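Local coordinates for protein CalsepRRP (Calystegia sepium, PDB 1JY5) that belongs to the ribonuclease T2 family and may bind and cleave RNA, at residues Y141-V151 / C198-I206. Residues are numbered along the deposited sequence; the frame is centred on the assembly and turned at random.
Sequences YLPSNTAEYKV and CPSLVSLPI. Unlike the reference sequence in segment 141-151: Val151 (reference Leu).
Tyr149 and Leu204 meet at about a right angle. Ring atom CE1 of Tyr149 lies 4.0 Å from CD1 of Leu204. The same methyl also touches CB of Tyr141, and CA of Tyr141 sits over one face of the Tyr149 ring, off-centre, nearer the ring's margin. The hydroxyl of Tyr149 lies doubtfully close to the carbonyl O of Leu142, with the ring lying across the loop. Backbone pairing holds Tyr149 against Val202: each N donates to the other's O at 2.7 Å. Val151 N adds a bond of 3.1 Å to Ser200 O. On the Lys150 and Leu201 side, these two side chains run side by side, while Glu148 crosses Leu201 with OE1 against CD1.

At the other end, Ser144 N donates a hydrogen bond of 2.8 Å to Leu204 O. Ile206 N points almost straight at Asn145 OD1 (2.9 Å, 171° at the hydrogen). CG of Asn145 stands anti to its carbonyl carbon (chi1 -58°), which brings the amide across the Ile206 side chain. CG1 of Ile206 packs on CB of Pro143 at 3.7 Å. With an alanine at Ile206, this packing would probably be lost and a gap opened beside the Asn145 amide. A water joins Ser144 O, Ala147 O and Leu204 N.

Ser144 OG accepts from the N atoms of Thr146 and Ala147, forming an ST turn and ST motif. Beyond this turn, the chain enters a short two-strand antiparallel ladder at the surface, which ties the loop before helix 151-162 to the C-terminal tail, itself anchored by the Cys170-Cys198 disulfide.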
ATOM      1  N   TYR A 141      -9.680  -9.816 -14.084  1.00 26.98           N
ATOM      2  CA  TYR A 141      -9.729  -9.955 -12.634  1.00 26.54           C
ATOM      3  C   TYR A 141     -10.442  -8.756 -12.025  1.00 26.21           C
ATOM      4  O   TYR A 141      -9.835  -7.717 -11.753  1.00 25.67           O
ATOM      5  CB  TYR A 141      -8.316 -10.099 -12.068  1.00 24.97           C
ATOM      6  CG  TYR A 141      -7.531 -11.200 -12.737  1.00 25.08           C
ATOM      7  CD1 TYR A 141      -6.690 -10.926 -13.813  1.00 24.89           C
ATOM      8  CD2 TYR A 141      -7.667 -12.527 -12.331  1.00 25.72           C
ATOM      9  CE1 TYR A 141      -6.003 -11.943 -14.470  1.00 25.26           C
ATOM     10  CE2 TYR A 141      -6.986 -13.554 -12.983  1.00 24.83           C
ATOM     11  CZ  TYR A 141      -6.157 -13.253 -14.052  1.00 26.11           C
ATOM     12  OH  TYR A 141      -5.491 -14.262 -14.712  1.00 26.38           O
ATOM     13  N   LEU A 142     -11.740  -8.928 -11.806  1.00 25.60           N
ATOM     14  CA  LEU A 142     -12.595  -7.876 -11.275  1.00 25.88           C
ATOM     15  C   LEU A 142     -13.118  -8.187  -9.873  1.00 25.73           C
ATOM     16  O   LEU A 142     -13.103  -9.337  -9.432  1.00 25.36           O
ATOM     17  CB  LEU A 142     -13.783  -7.687 -12.224  1.00 28.07           C
ATOM     18  CG  LEU A 142     -13.463  -7.629 -13.720  1.00 29.08           C
ATOM     19  CD1 LEU A 142     -14.717  -7.942 -14.526  1.00 32.29           C
ATOM     20  CD2 LEU A 142     -12.915  -6.256 -14.077  1.00 30.70           C
ATOM     21  N   PRO A 143     -13.578  -7.154  -9.150  1.00 24.87           N
ATOM     22  CA  PRO A 143     -14.109  -7.378  -7.801  1.00 26.16           C
ATOM     23  C   PRO A 143     -15.310  -8.328  -7.922  1.00 26.65           C
ATOM     24  O   PRO A 143     -16.134  -8.162  -8.821  1.00 25.92           O
ATOM     25  CB  PRO A 143     -14.526  -5.976  -7.360  1.00 26.74           C
ATOM     26  CG  PRO A 143     -13.546  -5.089  -8.088  1.00 26.50           C
ATOM     27  CD  PRO A 143     -13.511  -5.715  -9.460  1.00 25.76           C
ATOM     28  N   SER A 144     -15.407  -9.317  -7.038  1.00 26.61           N
ATOM     29  CA  SER A 144     -16.512 -10.277  -7.081  1.00 27.68           C
ATOM     30  C   SER A 144     -16.636 -11.064  -5.783  1.00 27.80           C
ATOM     31  O   SER A 144     -15.631 -11.420  -5.170  1.00 29.01           O
ATOM     32  CB  SER A 144     -16.311 -11.260  -8.240  1.00 27.90           C
ATOM     33  OG  SER A 144     -17.284 -12.293  -8.216  1.00 27.02           O
ATOM     34  N   ASN A 145     -17.867 -11.336  -5.361  1.00 27.93           N
ATOM     35  CA  ASN A 145     -18.079 -12.106  -4.141  1.00 27.90           C
ATOM     36  C   ASN A 145     -18.357 -13.567  -4.482  1.00 27.25           C
ATOM     37  O   ASN A 145     -18.720 -14.357  -3.613  1.00 28.62           O
ATOM     38  CB  ASN A 145     -19.244 -11.528  -3.333  1.00 28.80           C
ATOM     39  CG  ASN A 145     -19.022 -10.075  -2.959  1.00 32.06           C
ATOM     40  OD1 ASN A 145     -17.908  -9.677  -2.609  1.00 29.41           O
ATOM     41  ND2 ASN A 145     -20.081  -9.277  -3.021  1.00 31.20           N
ATOM     42  N   THR A 146     -18.174 -13.919  -5.751  1.00 25.75           N
ATOM     43  CA  THR A 146     -18.405 -15.285  -6.203  1.00 26.32           C
ATOM     44  C   THR A 146     -17.238 -15.836  -7.009  1.00 26.18           C
ATOM     45  O   THR A 146     -17.021 -17.046  -7.053  1.00 26.98           O
ATOM     46  CB  THR A 146     -19.647 -15.381  -7.105  1.00 25.44           C
ATOM     47  OG1 THR A 146     -19.439 -14.582  -8.275  1.00 24.29           O
ATOM     48  CG2 THR A 146     -20.886 -14.902  -6.372  1.00 26.10           C
ATOM     49  N   ALA A 147     -16.491 -14.954  -7.653  1.00 25.80           N
ATOM     50  CA  ALA A 147     -15.377 -15.394  -8.478  1.00 27.69           C
ATOM     51  C   ALA A 147     -14.141 -15.812  -7.692  1.00 28.73           C
ATOM     52  O   ALA A 147     -13.817 -15.239  -6.650  1.00 29.98           O
ATOM     53  CB  ALA A 147     -15.014 -14.301  -9.476  1.00 26.81           C
ATOM     54  N   GLU A 148     -13.475 -16.841  -8.197  1.00 28.61           N
ATOM     55  CA  GLU A 148     -12.242 -17.338  -7.609  1.00 29.28           C
ATOM     56  C   GLU A 148     -11.236 -17.351  -8.751  1.00 27.54           C
ATOM     57  O   GLU A 148     -11.477 -17.972  -9.786  1.00 26.60           O
ATOM     58  CB  GLU A 148     -12.422 -18.752  -7.048  1.00 32.83           C
ATOM     59  CG  GLU A 148     -12.884 -18.797  -5.596  1.00 35.61           C
ATOM     60  CD  GLU A 148     -12.924 -20.211  -5.042  1.00 40.22           C
ATOM     61  OE1 GLU A 148     -11.916 -20.939  -5.182  1.00 42.35           O
ATOM     62  OE2 GLU A 148     -13.960 -20.602  -4.462  1.00 43.00           O
ATOM     63  N   TYR A 149     -10.122 -16.650  -8.572  1.00 24.00           N
ATOM     64  CA  TYR A 149      -9.108 -16.578  -9.614  1.00 22.46           C
ATOM     65  C   TYR A 149      -7.812 -17.250  -9.192  1.00 21.75           C
ATOM     66  O   TYR A 149      -7.524 -17.376  -8.004  1.00 21.23           O
ATOM     67  CB  TYR A 149      -8.803 -15.121  -9.970  1.00 23.17           C
ATOM     68  CG  TYR A 149     -10.005 -14.216 -10.119  1.00 22.66           C
ATOM     69  CD1 TYR A 149     -10.431 -13.410  -9.061  1.00 22.50           C
ATOM     70  CD2 TYR A 149     -10.679 -14.116 -11.334  1.00 21.63           C
ATOM     71  CE1 TYR A 149     -11.492 -12.518  -9.214  1.00 22.27           C
ATOM     72  CE2 TYR A 149     -11.739 -13.228 -11.498  1.00 23.59           C
ATOM     73  CZ  TYR A 149     -12.140 -12.432 -10.439  1.00 21.96           C
ATOM     74  OH  TYR A 149     -13.166 -11.531 -10.614  1.00 24.39           O
ATOM     75  N   LYS A 150      -7.032 -17.686 -10.171  1.00 23.79           N
ATOM     76  CA  LYS A 150      -5.752 -18.314  -9.877  1.00 27.51           C
ATOM     77  C   LYS A 150      -4.749 -17.207  -9.565  1.00 26.23           C
ATOM     78  O   LYS A 150      -4.664 -16.221 -10.298  1.00 27.32           O
ATOM     79  CB  LYS A 150      -5.269 -19.119 -11.080  1.00 28.98           C
ATOM     80  CG  LYS A 150      -6.190 -20.263 -11.454  1.00 33.44           C
ATOM     81  CD  LYS A 150      -5.672 -20.990 -12.672  1.00 36.15           C
ATOM     82  CE  LYS A 150      -6.574 -22.153 -13.029  1.00 41.16           C
ATOM     83  NZ  LYS A 150      -6.048 -22.910 -14.200  1.00 43.05           N
ATOM     84  N   VAL A 151      -4.006 -17.368  -8.475  1.00 27.79           N
ATOM     85  CA  VAL A 151      -3.003 -16.381  -8.078  1.00 29.13           C
ATOM     86  C   VAL A 151      -1.984 -16.186  -9.191  1.00 28.51           C
ATOM     87  O   VAL A 151      -1.589 -15.058  -9.490  1.00 28.67           O
ATOM     88  CB  VAL A 151      -2.236 -16.819  -6.810  1.00 30.18           C
ATOM     89  CG1 VAL A 151      -1.266 -15.719  -6.378  1.00 33.50           C
ATOM     90  CG2 VAL A 151      -3.207 -17.113  -5.701  1.00 33.05           C
ATOM     91  N   CYS A 198      -0.217 -17.103  -0.418  1.00 30.64           N
ATOM     92  CA  CYS A 198      -1.609 -17.153  -0.839  1.00 28.90           C
ATOM     93  C   CYS A 198      -1.987 -18.531  -1.348  1.00 28.92           C
ATOM     94  O   CYS A 198      -1.145 -19.271  -1.852  1.00 27.86           O
ATOM     95  CB  CYS A 198      -1.873 -16.156  -1.963  1.00 27.73           C
ATOM     96  SG  CYS A 198      -1.975 -14.401  -1.506  1.00 23.23           S
ATOM     97  N   PRO A 199      -3.272 -18.893  -1.217  1.00 29.85           N
ATOM     98  CA  PRO A 199      -3.741 -20.198  -1.690  1.00 29.61           C
ATOM     99  C   PRO A 199      -3.668 -20.171  -3.213  1.00 29.16           C
ATOM    100  O   PRO A 199      -3.539 -19.100  -3.808  1.00 28.49           O
ATOM    101  CB  PRO A 199      -5.191 -20.244  -1.214  1.00 30.27           C
ATOM    102  CG  PRO A 199      -5.204 -19.342  -0.029  1.00 31.01           C
ATOM    103  CD  PRO A 199      -4.322 -18.202  -0.450  1.00 29.87           C
ATOM    104  N   SER A 200      -3.763 -21.336  -3.840  1.00 27.56           N
ATOM    105  CA  SER A 200      -3.719 -21.424  -5.294  1.00 29.02           C
ATOM    106  C   SER A 200      -4.858 -20.619  -5.920  1.00 28.09           C
ATOM    107  O   SER A 200      -4.700 -20.035  -6.992  1.00 27.72           O
ATOM    108  CB  SER A 200      -3.829 -22.881  -5.740  1.00 31.45           C
ATOM    109  OG  SER A 200      -3.698 -22.981  -7.147  1.00 35.61           O
ATOM    110  N   LEU A 201      -6.008 -20.604  -5.251  1.00 27.09           N
ATOM    111  CA  LEU A 201      -7.167 -19.863  -5.736  1.00 26.73           C
ATOM    112  C   LEU A 201      -7.485 -18.744  -4.755  1.00 25.52           C
ATOM    113  O   LEU A 201      -7.562 -18.969  -3.548  1.00 23.99           O
ATOM    114  CB  LEU A 201      -8.381 -20.788  -5.884  1.00 27.90           C
ATOM    115  CG  LEU A 201      -8.290 -21.878  -6.956  1.00 29.94           C
ATOM    116  CD1 LEU A 201      -9.570 -22.705  -6.944  1.00 31.29           C
ATOM    117  CD2 LEU A 201      -8.080 -21.249  -8.327  1.00 29.14           C
ATOM    118  N   VAL A 202      -7.667 -17.535  -5.276  1.00 24.76           N
ATOM    119  CA  VAL A 202      -7.949 -16.384  -4.432  1.00 24.11           C
ATOM    120  C   VAL A 202      -9.106 -15.560  -4.967  1.00 24.70           C
ATOM    121  O   VAL A 202      -9.539 -15.750  -6.102  1.00 25.07           O
ATOM    122  CB  VAL A 202      -6.707 -15.477  -4.318  1.00 23.07           C
ATOM    123  CG1 VAL A 202      -5.568 -16.246  -3.672  1.00 23.03           C
ATOM    124  CG2 VAL A 202      -6.302 -14.976  -5.695  1.00 22.09           C
ATOM    125  N   SER A 203      -9.602 -14.639  -4.147  1.00 24.42           N
ATOM    126  CA  SER A 203     -10.718 -13.797  -4.558  1.00 25.12           C
ATOM    127  C   SER A 203     -10.443 -12.314  -4.367  1.00 23.30           C
ATOM    128  O   SER A 203      -9.538 -11.926  -3.632  1.00 23.02           O
ATOM    129  CB  SER A 203     -11.971 -14.178  -3.766  1.00 25.06           C
ATOM    130  OG  SER A 203     -11.762 -13.983  -2.378  1.00 26.12           O
ATOM    131  N   LEU A 204     -11.232 -11.491  -5.047  1.00 23.24           N
ATOM    132  CA  LEU A 204     -11.119 -10.041  -4.941  1.00 23.59           C
ATOM    133  C   LEU A 204     -12.495  -9.537  -4.515  1.00 22.90           C
ATOM    134  O   LEU A 204     -13.203  -8.892  -5.285  1.00 22.70           O
ATOM    135  CB  LEU A 204     -10.714  -9.437  -6.287  1.00 21.81           C
ATOM    136  CG  LEU A 204      -9.332  -9.848  -6.814  1.00 23.68           C
ATOM    137  CD1 LEU A 204      -9.188  -9.445  -8.278  1.00 22.36           C
ATOM    138  CD2 LEU A 204      -8.244  -9.196  -5.961  1.00 22.32           C
ATOM    139  N   PRO A 205     -12.884  -9.828  -3.263  1.00 25.22           N
ATOM    140  CA  PRO A 205     -14.177  -9.429  -2.697  1.00 26.38           C
ATOM    141  C   PRO A 205     -14.511  -7.949  -2.804  1.00 29.21           C
ATOM    142  O   PRO A 205     -13.623  -7.094  -2.851  1.00 27.95           O
ATOM    143  CB  PRO A 205     -14.075  -9.896  -1.244  1.00 26.24           C
ATOM    144  CG  PRO A 205     -12.602  -9.787  -0.961  1.00 25.34           C
ATOM    145  CD  PRO A 205     -12.010 -10.380  -2.214  1.00 25.58           C
ATOM    146  N   ILE A 206     -15.809  -7.662  -2.840  1.00 31.35           N
ATOM    147  CA  ILE A 206     -16.324  -6.301  -2.931  1.00 35.19           C
ATOM    148  C   ILE A 206     -16.596  -5.814  -1.510  1.00 37.80           C
ATOM    149  O   ILE A 206     -16.823  -6.622  -0.606  1.00 38.13           O
ATOM    150  CB  ILE A 206     -17.642  -6.274  -3.749  1.00 35.45           C
ATOM    151  CG1 ILE A 206     -17.401  -6.887  -5.132  1.00 34.88           C
ATOM    152  CG2 ILE A 206     -18.156  -4.845  -3.888  1.00 35.60           C
ATOM    153  CD1 ILE A 206     -18.663  -7.087  -5.953  1.00 36.09           C
TER
HETATM  154  O   HOH W   1     -13.410 -12.645  -6.324  1.00 20.55           O
HETATM  155  O   HOH W   2     -17.462  -9.983  -0.176  1.00 40.02           O